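PDB 2QYH: hypothetical conserved protein, GK1056 from Geobacillus kaustophilus, which is of unknown function but, as a member of the haloacid dehalogenase-like hydrolases, is probably a magnesium-dependent phosphatase. Local coordinates for residues 99-105 and 143-149; 162-166 and 177-181; 3-7 and 191-197; 24-28 and 245-251; 58-62 and 71-75. All coordinates share one frame; numbering follows the deposited sequence.

Overall arrangement
The chain folds into two lobes, and the five contacts divide between their two sheets. Contacts 1 and 2 lie in the five-stranded antiparallel sheet: strand 145-148 of contact 1 neighbours strand 174-179 of contact 2, joined by a probable A146 O to V177 N bond of 2.8 Å. Contact 1 is wholly buried, whereas contact 2 runs out to a solvent-facing end. Contacts 3, 4 and 5 belong to the other lobe, built on the mixed eight-stranded sheet. Contact 3 is buried and mostly apolar; it meets contact 5 where M191 packs on F72. Contacts 4 and 5 are partly buried: 5 is mainly backbone-bonded, with a serine bond and a phenylalanine-valine contact; 4 joins helices through water, tryptophan and aliphatic packing.

Contact 1: 99-105 and 143-149; sequences HPLVFMD and IYQALLF
Strands 101-104 and 145-148 run antiparallel as neighbours in the five-stranded sheet that probably forms the cap of this HAD-type hydrolase. V102 pairs with L147 and M104 with Q145 as hydrogen-bonded pairs; L101 with L148 and F103 with A146 are non-hydrogen-bonded ones. L147 N donates a hydrogen bond to V102 O at 2.8 Å, while F149 N reaches P100 O at 2.9 Å. At the other end Y144 and Q145 both face M104 in a classic beta bulge: M104 N binds Q145 O, and Y144 N binds M104 O.

V102 and L147 lie side by side, CB to CB 3.9 Å, and the selenium of M104, bent at its last torsion, comes 4.1 Å from L147 CG. On the opposite face L101 CD1 meets L148 CD1. F149 crosses P100 at about a right angle, its CB 3.7 Å from P100 CG, and carries its ring on to V102 CG2. An alanine at F149 is likely to strip V102 CG2 of that cover and open a gap toward I119 of helix 117-124. Backbone polarity is thus spent inside the sheet, and the side chains meeting on both faces are mainly apolar, Q145 being the exception.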
# COMPACT_ATOMS: atom_id res chain seq x y z
N HIS D 99 18.87 -24.14 -0.61
CA HIS D 99 17.84 -23.34 0.04
C HIS D 99 18.18 -21.87 -0.12
O HIS D 99 19.24 -21.41 0.32
CB HIS D 99 17.74 -23.71 1.50
CG HIS D 99 17.40 -25.15 1.73
ND1 HIS D 99 18.12 -25.96 2.57
CD2 HIS D 99 16.41 -25.92 1.22
CE1 HIS D 99 17.60 -27.17 2.58
NE2 HIS D 99 16.56 -27.17 1.77
N PRO D 100 17.30 -21.09 -0.76
CA PRO D 100 17.59 -19.67 -0.94
C PRO D 100 17.05 -18.86 0.24
O PRO D 100 16.30 -19.38 1.08
CB PRO D 100 16.86 -19.34 -2.23
CG PRO D 100 15.60 -20.14 -2.08
CD PRO D 100 16.09 -21.49 -1.52
N LEU D 101 17.45 -17.60 0.28
CA LEU D 101 16.99 -16.68 1.31
C LEU D 101 16.57 -15.39 0.65
O LEU D 101 16.87 -15.15 -0.51
CB LEU D 101 18.10 -16.34 2.31
CG LEU D 101 18.64 -17.39 3.27
CD1 LEU D 101 19.33 -18.50 2.50
CD2 LEU D 101 19.63 -16.70 4.20
N VAL D 102 15.84 -14.58 1.40
CA VAL D 102 15.42 -13.28 0.92
C VAL D 102 15.83 -12.33 2.03
O VAL D 102 15.52 -12.57 3.19
CB VAL D 102 13.90 -13.21 0.66
CG1 VAL D 102 13.44 -11.76 0.57
CG2 VAL D 102 13.57 -13.93 -0.65
N PHE D 103 16.56 -11.28 1.66
CA PHE D 103 17.03 -10.28 2.60
C PHE D 103 16.08 -9.09 2.59
O PHE D 103 15.76 -8.56 1.53
CB PHE D 103 18.43 -9.83 2.21
CG PHE D 103 19.35 -10.96 1.91
CD1 PHE D 103 19.75 -11.84 2.92
CD2 PHE D 103 19.79 -11.19 0.61
CE1 PHE D 103 20.57 -12.93 2.63
CE2 PHE D 103 20.61 -12.28 0.31
CZ PHE D 103 21.00 -13.15 1.32
N MSE D 104 15.65 -8.68 3.79
CA MSE D 104 14.71 -7.58 3.95
C MSE D 104 15.22 -6.41 4.80
O MSE D 104 15.79 -6.61 5.87
CB MSE D 104 13.43 -8.09 4.60
CG MSE D 104 12.82 -9.29 3.94
SE MSE D 104 11.52 -10.10 5.13
CE MSE D 104 10.12 -8.78 5.00
N ASP D 105 15.01 -5.19 4.30
CA ASP D 105 15.37 -4.01 5.07
C ASP D 105 14.11 -3.14 5.08
O ASP D 105 13.05 -3.61 4.68
CB ASP D 105 16.59 -3.27 4.49
CG ASP D 105 16.33 -2.63 3.14
OD1 ASP D 105 15.18 -2.64 2.65
OD2 ASP D 105 17.31 -2.10 2.57
N ILE D 143 20.22 -5.44 7.26
CA ILE D 143 19.09 -6.33 7.07
C ILE D 143 18.45 -6.49 8.44
O ILE D 143 19.14 -6.71 9.43
CB ILE D 143 19.56 -7.69 6.55
CG1 ILE D 143 20.28 -7.50 5.21
CG2 ILE D 143 18.39 -8.64 6.41
CD1 ILE D 143 19.47 -6.74 4.19
N TYR D 144 17.13 -6.37 8.51
CA TYR D 144 16.45 -6.48 9.79
C TYR D 144 15.75 -7.81 9.97
O TYR D 144 15.39 -8.19 11.09
CB TYR D 144 15.44 -5.35 9.96
CG TYR D 144 16.09 -3.99 9.96
CD1 TYR D 144 16.04 -3.17 8.83
CD2 TYR D 144 16.79 -3.54 11.07
CE1 TYR D 144 16.68 -1.94 8.81
CE2 TYR D 144 17.44 -2.30 11.06
CZ TYR D 144 17.38 -1.51 9.93
OH TYR D 144 18.03 -0.30 9.92
N GLN D 145 15.59 -8.54 8.88
CA GLN D 145 14.92 -9.82 8.92
C GLN D 145 15.17 -10.49 7.59
O GLN D 145 15.42 -9.82 6.58
CB GLN D 145 13.43 -9.60 9.15
CG GLN D 145 12.61 -10.84 9.40
CD GLN D 145 11.21 -10.52 9.88
OE1 GLN D 145 11.04 -9.88 10.92
NE2 GLN D 145 10.20 -10.95 9.12
N ALA D 146 15.14 -11.82 7.57
CA ALA D 146 15.37 -12.54 6.34
C ALA D 146 14.40 -13.69 6.23
O ALA D 146 13.67 -14.00 7.18
CB ALA D 146 16.81 -13.06 6.29
N LEU D 147 14.38 -14.32 5.06
CA LEU D 147 13.50 -15.44 4.80
C LEU D 147 14.33 -16.61 4.29
O LEU D 147 15.14 -16.46 3.38
CB LEU D 147 12.46 -15.06 3.75
CG LEU D 147 11.39 -14.04 4.16
CD1 LEU D 147 10.68 -13.54 2.93
CD2 LEU D 147 10.41 -14.68 5.13
N LEU D 148 14.12 -17.77 4.91
CA LEU D 148 14.83 -18.98 4.51
C LEU D 148 13.80 -19.87 3.84
O LEU D 148 12.73 -20.11 4.39
CB LEU D 148 15.40 -19.71 5.72
CG LEU D 148 16.08 -21.05 5.43
CD1 LEU D 148 17.31 -20.83 4.56
CD2 LEU D 148 16.48 -21.71 6.73
N PHE D 149 14.11 -20.34 2.64
CA PHE D 149 13.18 -21.19 1.94
C PHE D 149 13.58 -22.65 1.95
O PHE D 149 14.48 -23.08 1.23
CB PHE D 149 12.99 -20.68 0.51
CG PHE D 149 12.45 -19.29 0.44
CD1 PHE D 149 13.30 -18.20 0.59
CD2 PHE D 149 11.08 -19.06 0.29
CE1 PHE D 149 12.79 -16.90 0.59
CE2 PHE D 149 10.57 -17.77 0.28
CZ PHE D 149 11.43 -16.69 0.44

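Contact 2: 162-166 and 177-181; sequences YPEFR and VLPAG
F165 turns its CG away from its own carbonyl carbon (chi1 -68°) while V177 swings CG1 round opposite its backbone N (chi1 -179°), and the two settings bring the methyl over one face of the phenyl ring. V177 CG1 sits 4.2 Å from the F165 ring centroid, shifted toward the rim, in a CH-pi contact; the two side chains lie at a slant to one another. P179 CA comes to the edge of the same ring. Beyond these atoms, L90 of helix 84-96 touches both F165 and V177, so this side of the hairpin looks into the protein.

The backbones pair as the end of an antiparallel hairpin. R166 and L178 form a hydrogen-bonded pair: R166 N donates to L178 O, and L178 N returns a nearly straight bond of 3.1 Å to R166 O. One step further out, A180 N points almost directly at E164 O, 2.9 Å away, yet it arrives 52° out of the carbonyl plane and so uses no lone pair. A type I turn from Y162 to F165, closed by F165 N to Y162 O at 3.1 Å, leads the chain from the preceding helix into this pairing.

A180 CB rests 3.4 Å from P163 O and has R166 NH2 4.0 Å away, the arginine chain being bent at its second and third torsions. The contact therefore changes character across the sheet: phenyl and methyl groups meet on the buried side, whereas at the exposed end the charged R166 NH2 comes near the methyl of A180, and the holding is left to main-chain bonds.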
# COMPACT_ATOMS: atom_id res chain seq x y z
N TYR D 162 22.52 -22.20 14.21
CA TYR D 162 22.43 -20.75 14.35
C TYR D 162 21.53 -20.31 15.48
O TYR D 162 20.43 -19.79 15.26
CB TYR D 162 21.94 -20.14 13.04
CG TYR D 162 22.92 -20.35 11.91
CD1 TYR D 162 23.94 -19.43 11.67
CD2 TYR D 162 22.84 -21.48 11.09
CE1 TYR D 162 24.86 -19.63 10.65
CE2 TYR D 162 23.75 -21.69 10.07
CZ TYR D 162 24.76 -20.76 9.85
OH TYR D 162 25.65 -20.96 8.82
N PRO D 163 21.98 -20.52 16.72
CA PRO D 163 21.19 -20.13 17.90
C PRO D 163 21.07 -18.61 18.05
O PRO D 163 20.32 -18.13 18.90
CB PRO D 163 21.96 -20.78 19.05
CG PRO D 163 23.38 -20.79 18.55
CD PRO D 163 23.20 -21.24 17.12
N GLU D 164 21.80 -17.86 17.23
CA GLU D 164 21.73 -16.40 17.29
C GLU D 164 20.54 -15.89 16.49
O GLU D 164 20.21 -14.70 16.53
CB GLU D 164 23.03 -15.76 16.77
CG GLU D 164 23.73 -16.52 15.68
CD GLU D 164 24.61 -17.62 16.23
OE1 GLU D 164 25.54 -17.30 17.00
OE2 GLU D 164 24.38 -18.80 15.90
N PHE D 165 19.89 -16.79 15.77
CA PHE D 165 18.70 -16.45 15.00
C PHE D 165 17.54 -17.28 15.52
O PHE D 165 17.74 -18.26 16.23
CB PHE D 165 18.88 -16.77 13.51
CG PHE D 165 19.89 -15.91 12.81
CD1 PHE D 165 19.99 -14.56 13.10
CD2 PHE D 165 20.71 -16.45 11.83
CE1 PHE D 165 20.90 -13.75 12.41
CE2 PHE D 165 21.61 -15.66 11.14
CZ PHE D 165 21.71 -14.30 11.44
N ARG D 166 16.32 -16.87 15.18
CA ARG D 166 15.13 -17.60 15.58
C ARG D 166 14.33 -17.87 14.31
O ARG D 166 13.93 -16.94 13.62
CB ARG D 166 14.28 -16.79 16.55
CG ARG D 166 12.89 -17.39 16.81
CD ARG D 166 12.91 -18.64 17.69
NE ARG D 166 13.61 -18.39 18.94
CZ ARG D 166 14.88 -18.71 19.17
NH1 ARG D 166 15.59 -19.31 18.21
NH2 ARG D 166 15.46 -18.40 20.32
N VAL D 177 13.42 -15.40 9.61
CA VAL D 177 14.69 -15.41 10.31
C VAL D 177 14.82 -14.11 11.10
O VAL D 177 15.06 -13.05 10.53
CB VAL D 177 15.86 -15.54 9.31
CG1 VAL D 177 17.19 -15.59 10.06
CG2 VAL D 177 15.68 -16.77 8.45
N LEU D 178 14.64 -14.19 12.42
CA LEU D 178 14.76 -13.01 13.27
C LEU D 178 15.91 -13.23 14.23
O LEU D 178 16.40 -14.35 14.38
CB LEU D 178 13.47 -12.76 14.09
CG LEU D 178 12.13 -13.42 13.75
CD1 LEU D 178 11.08 -12.91 14.73
CD2 LEU D 178 11.71 -13.12 12.32
N PRO D 179 16.37 -12.17 14.90
CA PRO D 179 17.47 -12.37 15.84
C PRO D 179 16.90 -12.98 17.10
O PRO D 179 15.81 -12.62 17.54
CB PRO D 179 17.99 -10.96 16.06
CG PRO D 179 16.73 -10.15 16.02
CD PRO D 179 16.00 -10.74 14.83
N ALA D 180 17.62 -13.93 17.69
CA ALA D 180 17.13 -14.53 18.92
C ALA D 180 16.96 -13.38 19.91
O ALA D 180 17.84 -12.52 20.04
CB ALA D 180 18.13 -15.54 19.46
N GLY D 181 15.82 -13.35 20.58
CA GLY D 181 15.58 -12.29 21.54
C GLY D 181 14.69 -11.21 20.98
O GLY D 181 14.25 -10.34 21.72

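Contact 3: 3-7 and 191-197; sequences RKIVF and MIEKLGI
R3 and G196 share a water: R3 N donates to it over 2.9 Å, and the water donates to G196 O at 3.1 Å. This bridge ties the approach to strand 5-8 to the end of helix 184-195, just where G196, with positive phi, is the C-prime residue of a Schellman motif closed by I197 N to I192 O and G196 N to E193 O. The guanidinium of R3 leads elsewhere, to G36 O.

Past the bridge the side chains meet one another through apolar groups alone. Just after the Schellman turn, I197 points its side chain toward the strand, and its CD1 lies 3.8 Å from I5 CB, the two side chains crossing at about a right angle; its CG2 lies near R3 O. I5 extends its long branch opposite the backbone N (chi1 -176°), which carries CD1 out to the helix, 4.2 Å from both L195 CD1 and M191 CG. F7, further along the strand, presents the edge of its ring: CZ meets M191 CG at 3.7 Å, in the ring plane, and CE2 meets I192 CG2.

Y38 of strand 38-42 touches R3, I5 and I197, A40 touches F7, and V202 of strand 202-206 touches I192 and I197, while V70 and F72 lie beside M191. The helix runs nearly antiparallel to the strand, its segment axis 11.5 Å from that of residues 5-7. A helix packed antiparallel on a strand of the parallel part of the sheet is the alpha/beta layering of the Rossmann-like HAD core, in which strand 5-8 is followed by a sequence that fits the DxDx(T/V) signature of HAD enzymes.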
# COMPACT_ATOMS: atom_id res chain seq x y z
N ARG D 3 1.68 10.37 28.74
CA ARG D 3 1.03 10.06 27.47
C ARG D 3 0.54 8.61 27.46
O ARG D 3 1.06 7.76 28.18
CB ARG D 3 2.02 10.24 26.32
CG ARG D 3 2.38 11.66 25.98
CD ARG D 3 1.52 12.19 24.86
NE ARG D 3 2.06 13.44 24.34
CZ ARG D 3 1.61 14.08 23.27
NH1 ARG D 3 0.60 13.58 22.57
NH2 ARG D 3 2.17 15.21 22.89
N LYS D 4 -0.45 8.35 26.62
CA LYS D 4 -1.00 7.01 26.45
C LYS D 4 -0.70 6.63 25.01
O LYS D 4 -0.53 7.49 24.15
CB LYS D 4 -2.51 7.01 26.68
CG LYS D 4 -2.90 7.33 28.11
CD LYS D 4 -4.31 7.85 28.19
CE LYS D 4 -4.66 8.30 29.60
NZ LYS D 4 -5.95 9.06 29.64
N ILE D 5 -0.61 5.34 24.74
CA ILE D 5 -0.34 4.89 23.38
C ILE D 5 -1.12 3.62 23.15
O ILE D 5 -1.33 2.83 24.07
CB ILE D 5 1.18 4.64 23.17
CG1 ILE D 5 1.44 4.26 21.71
CG2 ILE D 5 1.67 3.56 24.12
CD1 ILE D 5 2.92 4.27 21.33
N VAL D 6 -1.59 3.43 21.92
CA VAL D 6 -2.34 2.24 21.57
C VAL D 6 -1.67 1.59 20.37
O VAL D 6 -1.41 2.25 19.37
CB VAL D 6 -3.82 2.57 21.21
CG1 VAL D 6 -4.60 1.27 20.94
CG2 VAL D 6 -4.48 3.36 22.33
N PHE D 7 -1.40 0.29 20.48
CA PHE D 7 -0.77 -0.48 19.41
C PHE D 7 -1.82 -1.36 18.73
O PHE D 7 -2.71 -1.89 19.38
CB PHE D 7 0.34 -1.34 20.00
CG PHE D 7 1.56 -0.57 20.37
CD1 PHE D 7 2.56 -0.34 19.44
CD2 PHE D 7 1.71 -0.06 21.66
CE1 PHE D 7 3.70 0.40 19.78
CE2 PHE D 7 2.85 0.67 22.01
CZ PHE D 7 3.84 0.90 21.07
N MSE D 191 9.87 1.16 22.65
CA MSE D 191 9.15 2.28 22.09
C MSE D 191 8.69 3.06 23.32
O MSE D 191 8.96 4.26 23.44
CB MSE D 191 7.95 1.80 21.29
CG MSE D 191 6.92 2.88 21.06
SE MSE D 191 6.87 3.54 19.27
CE MSE D 191 8.20 4.92 19.40
N ILE D 192 8.02 2.37 24.25
CA ILE D 192 7.50 3.02 25.45
C ILE D 192 8.57 3.44 26.44
O ILE D 192 8.37 4.37 27.23
CB ILE D 192 6.43 2.15 26.16
CG1 ILE D 192 7.08 0.91 26.78
CG2 ILE D 192 5.35 1.74 25.16
CD1 ILE D 192 6.12 0.03 27.55
N GLU D 193 9.71 2.77 26.41
CA GLU D 193 10.81 3.12 27.30
C GLU D 193 11.37 4.45 26.81
O GLU D 193 11.54 5.38 27.59
CB GLU D 193 11.88 2.05 27.28
CG GLU D 193 11.90 1.17 28.51
CD GLU D 193 12.87 0.02 28.39
OE1 GLU D 193 14.01 0.23 27.89
OE2 GLU D 193 12.51 -1.11 28.80
N LYS D 194 11.64 4.53 25.51
CA LYS D 194 12.19 5.74 24.91
C LYS D 194 11.20 6.90 24.99
O LYS D 194 11.59 8.04 25.20
CB LYS D 194 12.56 5.50 23.44
CG LYS D 194 13.56 4.38 23.16
CD LYS D 194 14.92 4.65 23.79
CE LYS D 194 16.01 3.78 23.15
NZ LYS D 194 15.71 2.33 23.18
N LEU D 195 9.91 6.61 24.80
CA LEU D 195 8.90 7.67 24.84
C LEU D 195 8.60 8.10 26.28
O LEU D 195 8.02 9.16 26.51
CB LEU D 195 7.61 7.21 24.16
CG LEU D 195 7.71 6.93 22.66
CD1 LEU D 195 6.35 6.53 22.11
CD2 LEU D 195 8.23 8.17 21.94
N GLY D 196 9.00 7.27 27.23
CA GLY D 196 8.76 7.58 28.63
C GLY D 196 7.31 7.33 29.01
O GLY D 196 6.73 8.09 29.79
N ILE D 197 6.73 6.28 28.45
CA ILE D 197 5.34 5.93 28.72
C ILE D 197 5.22 4.74 29.67
O ILE D 197 5.78 3.68 29.42
CB ILE D 197 4.58 5.60 27.42
CG1 ILE D 197 4.53 6.84 26.52
CG2 ILE D 197 3.16 5.09 27.74
CD1 ILE D 197 3.69 6.64 25.27
O HOH W 1 4.58 10.04 28.80

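Contact 4: 24-28 and 245-251; sequences STIEA and EGIWYGL
W248 puts the six-membered side of its indole against helix 23-34, edge first: A28 N lies in the ring plane, 3.7 Å from CE3, and E27 CB approaches CZ3 obliquely at 3.9 Å. The amide at that edge is already engaged, since A28 N donates to S24 O within its own helix. The side chain of R31 also touches W248. CG set opposite the backbone N (chi1 170°) turns the indole toward helix 23-34; W248 CB meets S24 CB.

Alongside the indole, A28 CB nests among aliphatic groups of the other helix, 3.6 Å from L251 CD1 and 4.0 Å from I247 CG2. T25 and I247 slant across one another, with T25 OG1 and CG2 near I247 CD1. A glycine in place of W248 would probably leave E27 CB and the A28 backbone without their cover and open a gap between the helices.

One water holds the polar part together: it accepts from W248 N at 2.9 Å, donates to T25 OG1 at 3.2 Å, and is bonded to S24 OG at 2.7 Å. S24 OG also hydrogen-bonds a bound glycerol; E245 CG lies beside that hydroxyl. E27, whose CB touches the indole, sends its carboxylate to R30 in a salt bridge.

The two helices run in broadly the same direction, 38° apart, with segment axes 8.2 Å from each other. Helix 246-253 thereby packs beside helix 23-34, while its I247 and L251 rest on F205 of strand 202-206; on the far side of helix 23-34, I26 packs on K127 of the second subunit.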
# COMPACT_ATOMS: atom_id res chain seq x y z
N SER D 24 -15.46 3.11 11.01
CA SER D 24 -15.37 3.50 12.42
C SER D 24 -13.96 3.40 13.00
O SER D 24 -13.68 4.00 14.04
CB SER D 24 -16.35 2.68 13.27
OG SER D 24 -16.04 1.31 13.25
N THR D 25 -13.09 2.64 12.35
CA THR D 25 -11.71 2.51 12.82
C THR D 25 -10.99 3.80 12.42
O THR D 25 -10.10 4.28 13.14
CB THR D 25 -11.01 1.28 12.19
OG1 THR D 25 -11.59 0.08 12.72
CG2 THR D 25 -9.52 1.28 12.50
N ILE D 26 -11.37 4.36 11.27
CA ILE D 26 -10.80 5.61 10.81
C ILE D 26 -11.21 6.70 11.80
O ILE D 26 -10.40 7.56 12.15
CB ILE D 26 -11.30 5.98 9.39
CG1 ILE D 26 -10.68 5.03 8.36
CG2 ILE D 26 -10.98 7.44 9.05
CD1 ILE D 26 -11.06 5.33 6.93
N GLU D 27 -12.47 6.66 12.25
CA GLU D 27 -12.96 7.64 13.23
C GLU D 27 -12.20 7.42 14.54
O GLU D 27 -11.74 8.37 15.17
CB GLU D 27 -14.45 7.44 13.51
CG GLU D 27 -15.34 8.65 13.25
CD GLU D 27 -14.77 9.98 13.72
OE1 GLU D 27 -13.97 10.59 12.97
OE2 GLU D 27 -15.11 10.42 14.84
N ALA D 28 -12.10 6.15 14.94
CA ALA D 28 -11.41 5.79 16.17
C ALA D 28 -10.02 6.42 16.23
O ALA D 28 -9.71 7.17 17.16
CB ALA D 28 -11.30 4.26 16.26
N GLU D 245 -17.46 -2.88 14.46
CA GLU D 245 -16.92 -1.70 15.11
C GLU D 245 -16.12 -2.10 16.35
O GLU D 245 -16.09 -1.38 17.35
CB GLU D 245 -18.06 -0.75 15.51
CG GLU D 245 -19.03 -0.46 14.39
CD GLU D 245 -19.79 0.83 14.62
OE1 GLU D 245 -20.08 1.15 15.79
OE2 GLU D 245 -20.11 1.54 13.63
N GLY D 246 -15.47 -3.26 16.26
CA GLY D 246 -14.68 -3.77 17.36
C GLY D 246 -13.72 -2.76 17.98
O GLY D 246 -13.72 -2.56 19.20
N ILE D 247 -12.91 -2.12 17.15
CA ILE D 247 -11.95 -1.15 17.65
C ILE D 247 -12.60 0.09 18.26
O ILE D 247 -12.22 0.51 19.34
CB ILE D 247 -10.97 -0.76 16.56
CG1 ILE D 247 -10.03 -1.95 16.33
CG2 ILE D 247 -10.20 0.50 16.95
CD1 ILE D 247 -9.00 -1.73 15.28
N TRP D 248 -13.58 0.66 17.56
CA TRP D 248 -14.27 1.84 18.06
C TRP D 248 -14.94 1.54 19.40
O TRP D 248 -14.79 2.29 20.37
CB TRP D 248 -15.32 2.30 17.05
CG TRP D 248 -16.24 3.35 17.59
CD1 TRP D 248 -17.44 3.15 18.21
CD2 TRP D 248 -16.02 4.77 17.60
NE1 TRP D 248 -17.98 4.35 18.60
CE2 TRP D 248 -17.13 5.36 18.25
CE3 TRP D 248 -14.99 5.59 17.13
CZ2 TRP D 248 -17.24 6.74 18.44
CZ3 TRP D 248 -15.09 6.97 17.32
CH2 TRP D 248 -16.21 7.53 17.97
N TYR D 249 -15.69 0.44 19.44
CA TYR D 249 -16.39 0.04 20.64
C TYR D 249 -15.42 -0.17 21.80
O TYR D 249 -15.63 0.34 22.90
CB TYR D 249 -17.17 -1.26 20.38
CG TYR D 249 -17.93 -1.75 21.58
CD1 TYR D 249 -17.44 -2.80 22.37
CD2 TYR D 249 -19.13 -1.15 21.97
CE1 TYR D 249 -18.13 -3.23 23.50
CE2 TYR D 249 -19.82 -1.57 23.09
CZ TYR D 249 -19.32 -2.61 23.86
OH TYR D 249 -20.01 -3.02 24.97
N GLY D 250 -14.35 -0.92 21.53
CA GLY D 250 -13.37 -1.18 22.56
C GLY D 250 -12.79 0.09 23.14
O GLY D 250 -12.75 0.28 24.35
N LEU D 251 -12.33 0.98 22.26
CA LEU D 251 -11.74 2.24 22.68
C LEU D 251 -12.75 3.05 23.49
O LEU D 251 -12.38 3.78 24.42
CB LEU D 251 -11.25 3.03 21.46
CG LEU D 251 -10.03 2.48 20.72
CD1 LEU D 251 -9.87 3.20 19.39
CD2 LEU D 251 -8.78 2.63 21.58
O HOH W 2 -14.06 0.12 14.72

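Contact 5: 58-62 and 71-75; sequences GIDSF and VFEGN
F62 and V71 supply the main-chain bonds at the heart of this contact: as an antiparallel hydrogen-bonded pair, F62 N donates to V71 O at 2.7 Å and V71 N to F62 O at 2.8 Å. Further along, G74 N adds a bond to D60 O at 2.9 Å.

One side chain joins the polar network. S61 OG, placed beside its own backbone N (chi1 -64°), accepts a nearly straight bond of 2.8 Å from E73 N, so a hydroxyl occupies a turn amide. D60 lays its carboxylate against E73 CA, whereas the charged ends of D60 and E73 do not touch, OD1 to OE2 being 6.0 Å.

The apolar part is a CH-pi contact. F62 and V71 lie side by side, pointing the same way, and V71 CB stands 3.9 Å from the F62 ring centroid, over one face and offset toward the rim, with CG2 near CZ. F50 meets the same phenyl edge-to-face.

F72 to N75 makes a type I' turn, closed by F72 N to N75 O and N75 N to F72 O, in which G74 adopts positive phi. This is the tight two-residue beta hairpin joining strands 69-72 and 75-79, which forms the antiparallel edge of the mixed HAD core sheet, with strand 62-64 joining it to the parallel strand 38-42.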
# COMPACT_ATOMS: atom_id res chain seq x y z
N GLY D 58 -3.06 7.56 8.49
CA GLY D 58 -2.16 8.60 8.93
C GLY D 58 -1.36 8.15 10.14
O GLY D 58 -1.17 8.91 11.09
N ILE D 59 -0.91 6.90 10.12
CA ILE D 59 -0.13 6.36 11.22
C ILE D 59 1.33 6.36 10.81
O ILE D 59 1.72 5.66 9.87
CB ILE D 59 -0.59 4.92 11.54
CG1 ILE D 59 -2.02 4.94 12.10
CG2 ILE D 59 0.38 4.25 12.49
CD1 ILE D 59 -2.64 3.57 12.33
N ASP D 60 2.16 7.14 11.49
CA ASP D 60 3.57 7.18 11.14
C ASP D 60 4.48 6.72 12.28
O ASP D 60 5.66 7.07 12.34
CB ASP D 60 3.95 8.59 10.67
CG ASP D 60 3.83 9.62 11.78
OD1 ASP D 60 3.25 9.29 12.85
OD2 ASP D 60 4.30 10.76 11.57
N SER D 61 3.92 5.93 13.19
CA SER D 61 4.68 5.37 14.31
C SER D 61 4.40 3.88 14.27
O SER D 61 3.26 3.48 14.05
CB SER D 61 4.21 5.94 15.64
OG SER D 61 4.47 7.32 15.69
N PHE D 62 5.42 3.06 14.50
CA PHE D 62 5.20 1.63 14.46
C PHE D 62 6.39 0.79 14.89
O PHE D 62 7.52 1.26 14.99
CB PHE D 62 4.80 1.20 13.04
CG PHE D 62 5.78 1.64 11.96
CD1 PHE D 62 5.57 2.82 11.25
CD2 PHE D 62 6.91 0.88 11.67
CE1 PHE D 62 6.46 3.23 10.25
CE2 PHE D 62 7.81 1.28 10.67
CZ PHE D 62 7.59 2.46 9.96
N VAL D 71 9.75 2.91 14.50
CA VAL D 71 9.68 4.31 14.10
C VAL D 71 8.66 5.11 14.92
O VAL D 71 7.57 4.62 15.21
CB VAL D 71 9.29 4.43 12.60
CG1 VAL D 71 9.21 5.89 12.19
CG2 VAL D 71 10.28 3.67 11.74
N PHE D 72 9.02 6.34 15.29
CA PHE D 72 8.10 7.20 16.04
C PHE D 72 7.90 8.53 15.31
O PHE D 72 8.86 9.27 15.07
CB PHE D 72 8.64 7.48 17.45
CG PHE D 72 7.80 8.44 18.22
CD1 PHE D 72 6.50 8.11 18.60
CD2 PHE D 72 8.28 9.71 18.53
CE1 PHE D 72 5.70 9.03 19.27
CE2 PHE D 72 7.49 10.63 19.20
CZ PHE D 72 6.19 10.29 19.57
N GLU D 73 6.66 8.85 14.97
CA GLU D 73 6.33 10.08 14.25
C GLU D 73 7.27 10.31 13.06
O GLU D 73 7.81 11.40 12.89
CB GLU D 73 6.41 11.30 15.18
CG GLU D 73 5.50 11.24 16.39
CD GLU D 73 5.36 12.59 17.08
OE1 GLU D 73 6.38 13.31 17.22
OE2 GLU D 73 4.23 12.93 17.49
N GLY D 74 7.47 9.28 12.25
CA GLY D 74 8.32 9.42 11.08
C GLY D 74 9.81 9.21 11.25
O GLY D 74 10.52 9.11 10.26
N ASN D 75 10.32 9.13 12.48
CA ASN D 75 11.75 8.95 12.68
C ASN D 75 12.11 7.65 13.39
O ASN D 75 11.44 7.24 14.33
CB ASN D 75 12.32 10.13 13.46
CG ASN D 75 12.02 11.46 12.80
OD1 ASN D 75 12.34 11.66 11.63
ND2 ASN D 75 11.40 12.36 13.54